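Local coordinates for protein alcohol dehydrogenase (Thermus sp., PDB 4CPD) that probably oxidises alcohols with NAD+ as hydride acceptor, or reduces the matching carbonyl compounds with NADH, as a zinc-dependent medium-chain dehydrogenase, at residues 132-136 / 296-300; 146-150 / 302-306. All coordinates share one frame; numbering follows the deposited sequence.

Interaction 1 (132-136 / 296-300)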
loop_
_atom_site.group_PDB
_atom_site.type_symbol
_atom_site.label_atom_id
_atom_site.label_comp_id
_atom_site.label_asym_id
_atom_site.label_seq_id
_atom_site.Cartn_x
_atom_site.Cartn_y
_atom_site.Cartn_z
ATOM N N ASN A 132 7.188 -30.339 1.963
ATOM C CA ASN A 132 7.390 -29.947 0.577
ATOM C C ASN A 132 7.246 -28.455 0.367
ATOM O O ASN A 132 7.899 -27.896 -0.505
ATOM C CB ASN A 132 6.420 -30.669 -0.367
ATOM C CG ASN A 132 4.934 -30.478 0.016
ATOM O OD1 ASN A 132 4.528 -30.677 1.175
ATOM N ND2 ASN A 132 4.115 -30.117 -0.976
ATOM N N VAL A 133 6.390 -27.817 1.149
ATOM C CA VAL A 133 6.195 -26.376 1.078
ATOM C C VAL A 133 6.982 -25.634 2.161
ATOM O O VAL A 133 7.521 -24.551 1.921
ATOM C CB VAL A 133 4.698 -26.073 1.275
ATOM C CG1 VAL A 133 4.436 -24.589 1.409
ATOM C CG2 VAL A 133 3.889 -26.665 0.136
ATOM N N ASN A 134 7.013 -26.206 3.359
ATOM C CA ASN A 134 7.447 -25.487 4.548
ATOM C C ASN A 134 8.883 -25.686 5.018
ATOM O O ASN A 134 9.218 -25.231 6.114
ATOM C CB ASN A 134 6.500 -25.855 5.674
ATOM C CG ASN A 134 5.071 -25.492 5.348
ATOM O OD1 ASN A 134 4.178 -26.338 5.260
ATOM N ND2 ASN A 134 4.851 -24.222 5.167
ATOM N N LEU A 135 9.729 -26.343 4.210
ATOM C CA LEU A 135 11.153 -26.504 4.570
ATOM C C LEU A 135 12.086 -26.166 3.420
ATOM O O LEU A 135 11.706 -26.243 2.238
ATOM C CB LEU A 135 11.457 -27.931 5.006
ATOM C CG LEU A 135 10.991 -28.434 6.371
ATOM C CD1 LEU A 135 11.502 -29.843 6.661
ATOM C CD2 LEU A 135 11.411 -27.485 7.484
ATOM N N ARG A 136 13.320 -25.784 3.778
ATOM C CA ARG A 136 14.406 -25.662 2.798
ATOM C C ARG A 136 15.677 -26.325 3.299
ATOM O O ARG A 136 16.069 -26.120 4.462
ATOM C CB ARG A 136 14.704 -24.200 2.480
ATOM C CG ARG A 136 13.580 -23.461 1.798
ATOM C CD ARG A 136 13.295 -24.040 0.433
ATOM N NE ARG A 136 12.359 -23.216 -0.315
ATOM C CZ ARG A 136 11.046 -23.138 -0.079
ATOM N NH1 ARG A 136 10.461 -23.810 0.893
ATOM N NH2 ARG A 136 10.307 -22.360 -0.838
ATOM N N HIS A 296 7.740 -17.508 2.855
ATOM C CA HIS A 296 7.983 -18.447 1.754
ATOM C C HIS A 296 8.357 -17.739 0.465
ATOM O O HIS A 296 9.114 -18.264 -0.326
ATOM C CB HIS A 296 6.754 -19.293 1.472
ATOM C CG HIS A 296 6.250 -20.044 2.661
ATOM N ND1 HIS A 296 5.696 -19.414 3.753
ATOM C CD2 HIS A 296 6.212 -21.373 2.930
ATOM C CE1 HIS A 296 5.329 -20.316 4.639
ATOM N NE2 HIS A 296 5.642 -21.510 4.170
ATOM N N LEU A 297 7.791 -16.550 0.249
ATOM C CA LEU A 297 8.026 -15.831 -0.967
ATOM C C LEU A 297 9.502 -15.418 -1.077
ATOM O O LEU A 297 10.014 -15.363 -2.166
ATOM C CB LEU A 297 7.111 -14.598 -1.037
ATOM C CG LEU A 297 7.028 -13.938 -2.437
ATOM C CD1 LEU A 297 6.430 -14.890 -3.436
ATOM C CD2 LEU A 297 6.214 -12.648 -2.396
ATOM N N TYR A 298 10.154 -15.147 0.060
ATOM C CA TYR A 298 11.479 -14.560 0.109
ATOM C C TYR A 298 12.583 -15.500 0.551
ATOM O O TYR A 298 13.744 -15.227 0.338
ATOM C CB TYR A 298 11.442 -13.378 1.072
ATOM C CG TYR A 298 10.370 -12.379 0.694
ATOM C CD1 TYR A 298 10.458 -11.676 -0.503
ATOM C CD2 TYR A 298 9.273 -12.147 1.517
ATOM C CE1 TYR A 298 9.486 -10.773 -0.866
ATOM C CE2 TYR A 298 8.291 -11.250 1.156
ATOM C CZ TYR A 298 8.408 -10.576 -0.033
ATOM O OH TYR A 298 7.464 -9.680 -0.407
ATOM N N ILE A 299 12.236 -16.604 1.178
ATOM C CA ILE A 299 13.232 -17.422 1.866
ATOM C C ILE A 299 14.364 -17.911 0.962
ATOM O O ILE A 299 15.481 -17.980 1.398
ATOM C CB ILE A 299 12.570 -18.614 2.582
ATOM C CG1 ILE A 299 13.537 -19.245 3.566
ATOM C CG2 ILE A 299 12.096 -19.659 1.576
ATOM C CD1 ILE A 299 12.854 -20.198 4.511
ATOM N N ASP A 300 14.090 -18.219 -0.300
ATOM C CA ASP A 300 15.140 -18.748 -1.186
ATOM C C ASP A 300 16.206 -17.689 -1.451
ATOM O O ASP A 300 17.401 -17.994 -1.410
ATOM C CB ASP A 300 14.549 -19.306 -2.481
ATOM C CG ASP A 300 13.656 -20.533 -2.229
ATOM O OD1 ASP A 300 14.153 -21.521 -1.664
ATOM O OD2 ASP A 300 12.434 -20.507 -2.529
#
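In the catalytic part of this medium-chain dehydrogenase, where the end of helix 131-134 packs on the helix that follows the last Rossmann strand, Arg136 reaches over to Asp300 in a side-on salt bridge. Arg136 NE lies 2.8 Å from Asp300 OD1 and Arg136 NH2 3.3 Å from Asp300 OD2, each oxygen met on its syn side; guanidinium and carboxylate planes are 36° apart, so the pairing is twisted rather than coplanar. A bend at chi2 (-64°) folds the arginine back along its own segment, where Arg136 NH1 gives hydrogen bonds to Val133 O (3.2 Å), close to the guanidinium plane, and to Leu135 O (3.0 Å). Ile299 lays CG2 over one guanidinium face, off towards the rim, 4.0 Å from Arg136 CZ. The group is thus fixed from both segments, and an alanine here would probably leave the Asp300 carboxylate without its mate and the carbonyls of Val133 and Leu135 without these donors. His296 presents the edge of its imidazole to the end of helix 131-134: His296 CD2 is 3.6 Å from Val133 O, and Val133 CG1 touches the same carbon. His86 and Tyr100 meet that ring from elsewhere in the chain. The side chain of Val133 is about 7 Å from the zinc of the four-cysteine site, which places this salt-bridged contact beside the structural zinc lobe characteristic of zinc-containing alcohol dehydrogenases.

Interaction 2 (146-150 / 302-306)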
loop_
_atom_site.group_PDB
_atom_site.type_symbol
_atom_site.label_atom_id
_atom_site.label_comp_id
_atom_site.label_asym_id
_atom_site.label_seq_id
_atom_site.Cartn_x
_atom_site.Cartn_y
_atom_site.Cartn_z
ATOM N N ARG A 146 23.512 -19.031 11.357
ATOM C CA ARG A 146 23.204 -17.969 10.391
ATOM C C ARG A 146 21.863 -18.272 9.754
ATOM O O ARG A 146 21.013 -17.391 9.660
ATOM C CB ARG A 146 24.279 -17.873 9.301
ATOM C CG ARG A 146 24.362 -16.502 8.656
ATOM C CD ARG A 146 24.939 -16.494 7.239
ATOM N NE ARG A 146 26.392 -16.328 6.961
ATOM C CZ ARG A 146 27.305 -15.622 7.641
ATOM N NH1 ARG A 146 27.043 -14.969 8.755
ATOM N NH2 ARG A 146 28.536 -15.589 7.173
ATOM N N ALA A 147 21.682 -19.532 9.347
ATOM C CA ALA A 147 20.498 -19.950 8.601
ATOM C C ALA A 147 19.206 -19.722 9.350
ATOM O O ALA A 147 18.172 -19.418 8.730
ATOM C CB ALA A 147 20.587 -21.418 8.194
ATOM N N ILE A 148 19.234 -19.886 10.660
ATOM C CA ILE A 148 17.972 -19.879 11.406
ATOM C C ILE A 148 17.141 -18.613 11.162
ATOM O O ILE A 148 15.927 -18.669 11.098
ATOM C CB ILE A 148 18.176 -20.143 12.906
ATOM C CG1 ILE A 148 16.831 -20.185 13.626
ATOM C CG2 ILE A 148 19.066 -19.088 13.543
ATOM C CD1 ILE A 148 16.920 -20.786 15.007
ATOM N N PHE A 149 17.805 -17.502 10.939
ATOM C CA PHE A 149 17.137 -16.212 10.749
ATOM C C PHE A 149 16.277 -16.114 9.491
ATOM O O PHE A 149 15.273 -15.388 9.454
ATOM C CB PHE A 149 18.166 -15.120 10.776
ATOM C CG PHE A 149 18.837 -14.998 12.101
ATOM C CD1 PHE A 149 19.921 -15.773 12.433
ATOM C CD2 PHE A 149 18.317 -14.171 13.053
ATOM C CE1 PHE A 149 20.512 -15.673 13.684
ATOM C CE2 PHE A 149 18.909 -14.053 14.303
ATOM C CZ PHE A 149 20.016 -14.807 14.618
ATOM N N ALA A 150 16.625 -16.910 8.488
ATOM C CA ALA A 150 15.851 -16.971 7.259
ATOM C C ALA A 150 14.399 -17.390 7.484
ATOM O O ALA A 150 13.510 -17.013 6.700
ATOM C CB ALA A 150 16.513 -17.918 6.280
ATOM N N VAL A 302 16.801 -15.094 0.486
ATOM C CA VAL A 302 17.471 -14.762 1.746
ATOM C C VAL A 302 18.596 -15.764 2.008
ATOM O O VAL A 302 19.720 -15.394 2.265
ATOM C CB VAL A 302 16.461 -14.715 2.905
ATOM C CG1 VAL A 302 17.169 -14.654 4.247
ATOM C CG2 VAL A 302 15.558 -13.505 2.733
ATOM N N LEU A 303 18.280 -17.037 1.886
ATOM C CA LEU A 303 19.293 -18.085 1.984
ATOM C C LEU A 303 20.505 -17.860 1.034
ATOM O O LEU A 303 21.662 -17.993 1.437
ATOM C CB LEU A 303 18.675 -19.464 1.707
ATOM C CG LEU A 303 17.734 -19.985 2.791
ATOM C CD1 LEU A 303 17.061 -21.307 2.424
ATOM C CD2 LEU A 303 18.470 -20.152 4.101
ATOM N N ALA A 304 20.257 -17.538 -0.223
ATOM C CA ALA A 304 21.357 -17.294 -1.133
ATOM C C ALA A 304 22.250 -16.138 -0.595
ATOM O O ALA A 304 23.464 -16.172 -0.719
ATOM C CB ALA A 304 20.829 -17.007 -2.548
ATOM N N LEU A 305 21.642 -15.133 0.015
ATOM C CA LEU A 305 22.401 -14.016 0.534
ATOM C C LEU A 305 23.209 -14.438 1.777
ATOM O O LEU A 305 24.361 -13.995 1.984
ATOM C CB LEU A 305 21.485 -12.828 0.869
ATOM C CG LEU A 305 20.913 -12.000 -0.275
ATOM C CD1 LEU A 305 19.862 -11.067 0.272
ATOM C CD2 LEU A 305 21.960 -11.154 -0.945
ATOM N N LEU A 306 22.598 -15.276 2.608
ATOM C CA LEU A 306 23.249 -15.735 3.821
ATOM C C LEU A 306 24.440 -16.617 3.444
ATOM O O LEU A 306 25.557 -16.427 3.912
ATOM C CB LEU A 306 22.263 -16.516 4.662
ATOM C CG LEU A 306 21.167 -15.689 5.322
ATOM C CD1 LEU A 306 20.161 -16.615 5.988
ATOM C CD2 LEU A 306 21.748 -14.760 6.370
#
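Val302 meets Ala150 through one methyl branch: Val302 CG1, set anti to the backbone N (chi1 168°), lies 3.9 Å from Ala150 CB. The valine also touches Leu154, Ser155 and Tyr158 of helix 153-163, so it packs against that helix as well as against Ala150. One residue on, Leu303 starts off to one side of the contact, but its extended side chain carries Leu303 CD2 back to within 3.7 Å of the same methyl, Ala150 CB. Further along, Val302 O accepts the helical hydrogen bond of Leu306 N, which brings the leucine round to the face that carries Val302. The helix involved, 295-307, follows strand 286-290, an outermost strand of the six-stranded parallel Rossmann sheet; segment 146-150 runs from the end of helix 144-147 toward helix 153-163, two residues short of Asp152, a ligand of the zinc near the NAD. Leu306 spreads its two methyls over this segment. Leu306 CD1 lies 3.9 Å from Ala150 CB and also passes Arg146 O. Leu306 CD2 touches the aliphatic part of Arg146, 3.9 Å from Arg146 CG. Ala150 CB thus takes contacts from one methyl each of Val302, Leu303 and Leu306. Arg146 and Leu306 run past each other in opposite directions, Arg146 CD resting 3.7 Å from Leu306 CB. Beyond CD the arginine turns at chi3 (-90°), which carries Arg146 NE to 3.2 Å from Leu306 O, the carbonyl lying oblique to the guanidinium. The charged end continues to Glu314, with which Arg146 NH1 forms a salt bridge, while Pro313 from the same part of the chain packs on Leu306.

Overall arrangement
From the N terminus the chain first passes 132-136, at the end of helix 131-134, then 146-150, before entering helix 153-163 and the parallel Rossmann sheet. Only after strand 286-290 does helix 295-307 return to both earlier segments, 296-300 closing interaction 1 and 302-306 closing interaction 2. The two loops, of 159 and 151 intervening residues, therefore cross rather than nest. Successive parts of one helix serve them, with centres 11 Å apart, and they touch directly: Arg136 CB lies 3.7 Å from Leu303 CD1. Together they tie helix 295-307 to the end of helix 131-134 near the four-cysteine zinc and to the turn that precedes Asp152.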